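Local coordinates for FLAP endonuclease-1 protein (Methanocaldococcus jannaschii, PDB 1A76) that cleaves 5'-overhanging flaps, such as those left by displacement synthesis during DNA replication, and acts as a magnesium-dependent 5'-3' exonuclease in replication and repair, at residues A161-Q172 / Y179-T190. Residues are numbered along the deposited sequence; the frame is centred on the assembly and turned at random.
Sequences AKKGDVWAVVSQ and YGAPRVVRNLTT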
ATOM      1  N   ALA A 161      -5.243 -10.324   6.662  1.00 11.18           N
ATOM      2  CA  ALA A 161      -4.184 -11.297   6.906  1.00 11.54           C
ATOM      3  C   ALA A 161      -4.335 -11.845   8.317  1.00 14.21           C
ATOM      4  O   ALA A 161      -4.198 -13.043   8.544  1.00 14.47           O
ATOM      5  CB  ALA A 161      -2.816 -10.644   6.726  1.00  9.24           C
ATOM      6  N   LYS A 162      -4.620 -10.960   9.265  1.00 18.05           N
ATOM      7  CA  LYS A 162      -4.788 -11.385  10.647  1.00 20.67           C
ATOM      8  C   LYS A 162      -5.913 -12.417  10.749  1.00 21.73           C
ATOM      9  O   LYS A 162      -5.785 -13.423  11.456  1.00 23.27           O
ATOM     10  CB  LYS A 162      -5.080 -10.176  11.537  1.00 21.49           C
ATOM     11  CG  LYS A 162      -3.834  -9.612  12.204  1.00 22.57           C
ATOM     12  CD  LYS A 162      -3.980  -8.140  12.542  1.00 26.18           C
ATOM     13  CE  LYS A 162      -4.751  -7.944  13.833  1.00 27.57           C
ATOM     14  NZ  LYS A 162      -5.810  -6.900  13.670  1.00 32.24           N
ATOM     15  N   LYS A 163      -6.999 -12.180  10.019  1.00 23.11           N
ATOM     16  CA  LYS A 163      -8.148 -13.091  10.020  1.00 22.56           C
ATOM     17  C   LYS A 163      -7.869 -14.426   9.353  1.00 21.59           C
ATOM     18  O   LYS A 163      -8.643 -15.366   9.507  1.00 23.74           O
ATOM     19  CB  LYS A 163      -9.335 -12.461   9.303  1.00 21.84           C
ATOM     20  CG  LYS A 163      -9.832 -11.169   9.912  1.00 25.72           C
ATOM     21  CD  LYS A 163     -11.300 -10.972   9.593  1.00 28.68           C
ATOM     22  CE  LYS A 163     -11.569 -11.094   8.111  1.00 31.69           C
ATOM     23  NZ  LYS A 163     -13.034 -11.117   7.838  1.00 31.79           N
ATOM     24  N   GLY A 164      -6.788 -14.508   8.587  1.00 20.56           N
ATOM     25  CA  GLY A 164      -6.473 -15.757   7.912  1.00 17.50           C
ATOM     26  C   GLY A 164      -7.068 -15.884   6.523  1.00 18.54           C
ATOM     27  O   GLY A 164      -7.000 -16.950   5.905  1.00 15.32           O
ATOM     28  N   ASP A 165      -7.660 -14.804   6.022  1.00 16.79           N
ATOM     29  CA  ASP A 165      -8.245 -14.824   4.691  1.00 17.19           C
ATOM     30  C   ASP A 165      -7.127 -14.827   3.648  1.00 19.12           C
ATOM     31  O   ASP A 165      -7.299 -15.323   2.530  1.00 18.21           O
ATOM     32  CB  ASP A 165      -9.160 -13.617   4.505  1.00 17.84           C
ATOM     33  CG  ASP A 165     -10.520 -13.820   5.149  1.00 17.57           C
ATOM     34  OD1 ASP A 165     -10.793 -14.939   5.649  1.00 20.05           O
ATOM     35  OD2 ASP A 165     -11.313 -12.863   5.158  1.00 21.73           O
ATOM     36  N   VAL A 166      -5.983 -14.256   4.021  1.00 17.55           N
ATOM     37  CA  VAL A 166      -4.812 -14.222   3.151  1.00 17.11           C
ATOM     38  C   VAL A 166      -3.607 -14.533   4.025  1.00 17.22           C
ATOM     39  O   VAL A 166      -3.632 -14.305   5.237  1.00 14.41           O
ATOM     40  CB  VAL A 166      -4.608 -12.833   2.487  1.00 18.40           C
ATOM     41  CG1 VAL A 166      -5.734 -12.559   1.508  1.00 19.39           C
ATOM     42  CG2 VAL A 166      -4.526 -11.744   3.557  1.00 19.94           C
ATOM     43  N   TRP A 167      -2.547 -15.037   3.401  1.00 14.98           N
ATOM     44  CA  TRP A 167      -1.334 -15.414   4.114  1.00 12.87           C
ATOM     45  C   TRP A 167      -0.452 -14.233   4.523  1.00 13.86           C
ATOM     46  O   TRP A 167       0.215 -14.270   5.560  1.00 13.17           O
ATOM     47  CB  TRP A 167      -0.524 -16.359   3.239  1.00 10.04           C
ATOM     48  CG  TRP A 167       0.617 -17.011   3.944  1.00 13.01           C
ATOM     49  CD1 TRP A 167       0.548 -17.911   4.974  1.00 12.59           C
ATOM     50  CD2 TRP A 167       2.004 -16.853   3.642  1.00 12.97           C
ATOM     51  NE1 TRP A 167       1.815 -18.326   5.331  1.00 14.59           N
ATOM     52  CE2 TRP A 167       2.726 -17.691   4.526  1.00 14.63           C
ATOM     53  CE3 TRP A 167       2.712 -16.084   2.707  1.00 13.18           C
ATOM     54  CZ2 TRP A 167       4.116 -17.780   4.499  1.00 13.66           C
ATOM     55  CZ3 TRP A 167       4.089 -16.175   2.686  1.00 15.03           C
ATOM     56  CH2 TRP A 167       4.779 -17.018   3.577  1.00 13.18           C
ATOM     57  N   ALA A 168      -0.447 -13.189   3.700  1.00 13.31           N
ATOM     58  CA  ALA A 168       0.372 -12.029   3.981  1.00 12.66           C
ATOM     59  C   ALA A 168      -0.068 -10.789   3.225  1.00 14.37           C
ATOM     60  O   ALA A 168      -0.929 -10.839   2.323  1.00  8.55           O
ATOM     61  CB  ALA A 168       1.843 -12.336   3.642  1.00 11.20           C
ATOM     62  N   VAL A 169       0.540  -9.675   3.613  1.00 11.95           N
ATOM     63  CA  VAL A 169       0.290  -8.396   2.972  1.00 10.30           C
ATOM     64  C   VAL A 169       1.497  -8.149   2.065  1.00  9.83           C
ATOM     65  O   VAL A 169       2.645  -8.313   2.480  1.00  9.44           O
ATOM     66  CB  VAL A 169       0.188  -7.257   4.025  1.00  8.32           C
ATOM     67  CG1 VAL A 169       0.238  -5.889   3.343  1.00  5.94           C
ATOM     68  CG2 VAL A 169      -1.097  -7.422   4.838  1.00  5.05           C
ATOM     69  N   VAL A 170       1.237  -7.800   0.814  1.00 11.54           N
ATOM     70  CA  VAL A 170       2.310  -7.500  -0.117  1.00  9.74           C
ATOM     71  C   VAL A 170       2.508  -5.983  -0.120  1.00 10.47           C
ATOM     72  O   VAL A 170       1.566  -5.217  -0.335  1.00  7.17           O
ATOM     73  CB  VAL A 170       1.967  -8.001  -1.528  1.00 11.68           C
ATOM     74  CG1 VAL A 170       2.961  -7.438  -2.544  1.00 10.33           C
ATOM     75  CG2 VAL A 170       1.983  -9.520  -1.544  1.00 14.46           C
ATOM     76  N   SER A 171       3.734  -5.553   0.159  1.00 12.25           N
ATOM     77  CA  SER A 171       4.053  -4.136   0.201  1.00 13.48           C
ATOM     78  C   SER A 171       5.565  -3.927   0.315  1.00 14.68           C
ATOM     79  O   SER A 171       6.292  -4.849   0.664  1.00 14.23           O
ATOM     80  CB  SER A 171       3.360  -3.483   1.401  1.00 14.09           C
ATOM     81  OG  SER A 171       3.730  -2.115   1.505  1.00 15.56           O
ATOM     82  N   GLN A 172       6.034  -2.720   0.010  1.00 16.11           N
ATOM     83  CA  GLN A 172       7.459  -2.414   0.112  1.00 15.98           C
ATOM     84  C   GLN A 172       7.758  -1.824   1.490  1.00 17.14           C
ATOM     85  O   GLN A 172       8.920  -1.722   1.906  1.00 17.48           O
ATOM     86  CB  GLN A 172       7.868  -1.418  -0.971  1.00 14.68           C
ATOM     87  CG  GLN A 172       7.870  -2.012  -2.364  1.00 17.55           C
ATOM     88  CD  GLN A 172       8.795  -3.197  -2.468  1.00 16.40           C
ATOM     89  OE1 GLN A 172      10.014  -3.049  -2.414  1.00 20.34           O
ATOM     90  NE2 GLN A 172       8.227  -4.380  -2.602  1.00 12.35           N
ATOM     91  N   TYR A 179       0.053  -2.782  12.273  1.00 11.59           N
ATOM     92  CA  TYR A 179      -1.387  -3.033  12.361  1.00 13.40           C
ATOM     93  C   TYR A 179      -1.649  -4.481  12.743  1.00 11.38           C
ATOM     94  O   TYR A 179      -2.783  -4.954  12.706  1.00 14.29           O
ATOM     95  CB  TYR A 179      -2.089  -2.734  11.032  1.00 14.51           C
ATOM     96  CG  TYR A 179      -2.108  -1.273  10.672  1.00 14.30           C
ATOM     97  CD1 TYR A 179      -1.071  -0.716   9.937  1.00 15.56           C
ATOM     98  CD2 TYR A 179      -3.170  -0.449  11.060  1.00 12.70           C
ATOM     99  CE1 TYR A 179      -1.074   0.616   9.595  1.00 15.70           C
ATOM    100  CE2 TYR A 179      -3.183   0.904  10.715  1.00 11.22           C
ATOM    101  CZ  TYR A 179      -2.124   1.425   9.984  1.00 15.08           C
ATOM    102  OH  TYR A 179      -2.076   2.763   9.660  1.00 16.91           O
ATOM    103  N   GLY A 180      -0.599  -5.188  13.123  1.00 11.66           N
ATOM    104  CA  GLY A 180      -0.782  -6.569  13.515  1.00  9.84           C
ATOM    105  C   GLY A 180      -0.725  -7.578  12.379  1.00 11.24           C
ATOM    106  O   GLY A 180      -1.096  -8.735  12.576  1.00 10.36           O
ATOM    107  N   ALA A 181      -0.296  -7.157  11.190  1.00 10.15           N
ATOM    108  CA  ALA A 181      -0.193  -8.104  10.076  1.00 10.37           C
ATOM    109  C   ALA A 181       0.777  -9.212  10.501  1.00 11.25           C
ATOM    110  O   ALA A 181       1.926  -8.936  10.852  1.00 10.33           O
ATOM    111  CB  ALA A 181       0.333  -7.414   8.843  1.00  4.84           C
ATOM    112  N   PRO A 182       0.340 -10.479  10.442  1.00 12.22           N
ATOM    113  CA  PRO A 182       1.243 -11.563  10.853  1.00 11.60           C
ATOM    114  C   PRO A 182       2.434 -11.719   9.916  1.00 12.51           C
ATOM    115  O   PRO A 182       3.528 -12.081  10.338  1.00 13.03           O
ATOM    116  CB  PRO A 182       0.348 -12.809  10.861  1.00 12.21           C
ATOM    117  CG  PRO A 182      -1.048 -12.307  10.678  1.00 12.14           C
ATOM    118  CD  PRO A 182      -0.958 -10.996   9.979  1.00  8.60           C
ATOM    119  N   ARG A 183       2.225 -11.423   8.643  1.00 11.45           N
ATOM    120  CA  ARG A 183       3.299 -11.550   7.673  1.00 11.63           C
ATOM    121  C   ARG A 183       3.237 -10.470   6.612  1.00  7.85           C
ATOM    122  O   ARG A 183       2.160 -10.083   6.172  1.00  7.98           O
ATOM    123  CB  ARG A 183       3.215 -12.902   6.971  1.00 14.49           C
ATOM    124  CG  ARG A 183       3.853 -14.060   7.691  1.00 15.42           C
ATOM    125  CD  ARG A 183       3.514 -15.362   6.973  1.00 18.56           C
ATOM    126  NE  ARG A 183       3.063 -16.362   7.929  1.00 21.39           N
ATOM    127  CZ  ARG A 183       1.797 -16.533   8.300  1.00 22.03           C
ATOM    128  NH1 ARG A 183       0.835 -15.783   7.785  1.00 20.07           N
ATOM    129  NH2 ARG A 183       1.496 -17.473   9.182  1.00 27.35           N
ATOM    130  N   VAL A 184       4.411 -10.013   6.192  1.00  5.83           N
ATOM    131  CA  VAL A 184       4.542  -9.016   5.142  1.00  8.75           C
ATOM    132  C   VAL A 184       5.563  -9.600   4.166  1.00 10.63           C
ATOM    133  O   VAL A 184       6.531 -10.240   4.582  1.00 10.48           O
ATOM    134  CB  VAL A 184       5.090  -7.660   5.679  1.00  8.47           C
ATOM    135  CG1 VAL A 184       5.551  -6.785   4.512  1.00  7.12           C
ATOM    136  CG2 VAL A 184       4.008  -6.947   6.488  1.00  6.92           C
ATOM    137  N   VAL A 185       5.325  -9.424   2.870  1.00 10.34           N
ATOM    138  CA  VAL A 185       6.279  -9.904   1.877  1.00  8.18           C
ATOM    139  C   VAL A 185       6.614  -8.733   0.968  1.00  9.77           C
ATOM    140  O   VAL A 185       5.723  -8.144   0.356  1.00  9.12           O
ATOM    141  CB  VAL A 185       5.717 -11.047   1.028  1.00 11.18           C
ATOM    142  CG1 VAL A 185       6.790 -11.504   0.035  1.00 13.25           C
ATOM    143  CG2 VAL A 185       5.274 -12.203   1.912  1.00 11.47           C
ATOM    144  N   ARG A 186       7.896  -8.390   0.914  1.00  9.83           N
ATOM    145  CA  ARG A 186       8.384  -7.286   0.099  1.00 13.33           C
ATOM    146  C   ARG A 186       9.079  -7.797  -1.158  1.00 12.47           C
ATOM    147  O   ARG A 186       9.372  -8.993  -1.273  1.00 14.31           O
ATOM    148  CB  ARG A 186       9.355  -6.434   0.907  1.00 12.17           C
ATOM    149  CG  ARG A 186       8.816  -6.001   2.274  1.00 11.78           C
ATOM    150  CD  ARG A 186       9.597  -4.795   2.760  1.00 16.49           C
ATOM    151  NE  ARG A 186      11.007  -5.027   2.504  1.00 19.00           N
ATOM    152  CZ  ARG A 186      11.801  -4.255   1.774  1.00 18.18           C
ATOM    153  NH1 ARG A 186      11.347  -3.158   1.199  1.00 17.59           N
ATOM    154  NH2 ARG A 186      13.060  -4.621   1.597  1.00 20.72           N
ATOM    155  N   ASN A 187       9.312  -6.875  -2.094  1.00 11.68           N
ATOM    156  CA  ASN A 187       9.964  -7.152  -3.376  1.00 14.67           C
ATOM    157  C   ASN A 187       9.265  -8.078  -4.350  1.00 13.96           C
ATOM    158  O   ASN A 187       9.911  -8.909  -4.998  1.00 16.21           O
ATOM    159  CB  ASN A 187      11.386  -7.651  -3.153  1.00 14.55           C
ATOM    160  CG  ASN A 187      12.200  -6.674  -2.357  1.00 17.30           C
ATOM    161  OD1 ASN A 187      12.013  -5.469  -2.484  1.00 14.87           O
ATOM    162  ND2 ASN A 187      13.090  -7.178  -1.521  1.00 14.88           N
ATOM    163  N   LEU A 188       7.947  -7.942  -4.448  1.00 16.24           N
ATOM    164  CA  LEU A 188       7.179  -8.716  -5.417  1.00 18.19           C
ATOM    165  C   LEU A 188       6.748  -7.697  -6.476  1.00 18.82           C
ATOM    166  O   LEU A 188       6.761  -7.998  -7.668  1.00 21.45           O
ATOM    167  CB  LEU A 188       5.948  -9.380  -4.776  1.00 14.31           C
ATOM    168  CG  LEU A 188       6.176 -10.641  -3.934  1.00 11.07           C
ATOM    169  CD1 LEU A 188       4.834 -11.200  -3.455  1.00  9.95           C
ATOM    170  CD2 LEU A 188       6.919 -11.707  -4.758  1.00 13.08           C
ATOM    171  N   THR A 189       6.402  -6.483  -6.038  1.00 17.58           N
ATOM    172  CA  THR A 189       5.979  -5.420  -6.960  1.00 18.32           C
ATOM    173  C   THR A 189       7.170  -4.790  -7.695  1.00 18.67           C
ATOM    174  O   THR A 189       7.007  -4.082  -8.693  1.00 19.96           O
ATOM    175  CB  THR A 189       5.185  -4.309  -6.229  1.00 18.12           C
ATOM    176  OG1 THR A 189       5.931  -3.821  -5.109  1.00 21.30           O
ATOM    177  CG2 THR A 189       3.851  -4.846  -5.750  1.00 15.12           C
ATOM    178  N   THR A 190       8.360  -5.054  -7.171  1.00 19.17           N
ATOM    179  CA  THR A 190       9.628  -4.605  -7.740  1.00 21.65           C
ATOM    180  C   THR A 190      10.539  -5.763  -7.372  1.00 22.19           C
ATOM    181  O   THR A 190      10.643  -6.128  -6.201  1.00 21.89           O
ATOM    182  CB  THR A 190      10.184  -3.336  -7.081  1.00 23.12           C
ATOM    183  OG1 THR A 190       9.563  -3.126  -5.805  1.00 27.75           O
ATOM    184  CG2 THR A 190       9.949  -2.153  -7.977  1.00 24.00           C
TER
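R183 lays its guanidinium flat on the indole of W167, the two planes only 8° apart and their centres 4.0 Å from each other. CG of R183 stands anti to its carbonyl carbon (chi1 -84°), and a bend at chi3 turns the group onto the ring: CD sits over the six-membered ring, a CH-pi contact 3.7 Å from its centroid, while CZ makes an off-centre cation-pi contact with the five-membered ring. The same guanidinium sends NH1 to W167 O (2.8 Å), on a lone pair in the carbonyl plane, so stack and bond together fix its rotation. A leucine in place of R183 would probably leave W167 O without this donor and one indole face without its flat, charged cover. Beyond the stack the backbones run parallel. V169 N donates to R183 O (3.1 Å), V185 N to V169 O (2.9 Å) and S171 N to V185 O (3.3 Å), each bond fairly straight. V185 CG2 meets A168 CB, and V170 CG2 reaches L188 CD1 (3.8 Å), the two side chains crossing at about a right angle. At the far end R186 NH1 grips Q172 O (2.9 Å) at the guanidinium edge, while its NE pairs with E196. Strand 168-170 lies inside the mixed sheet of the PIN-like nuclease domain, between 183-186 and the parallel strand 23-27; strand 196-199 runs antiparallel on the other side of 183-186. V169 packs on A157 of helix 153-162, and S171 touches N30 of helix 28-38.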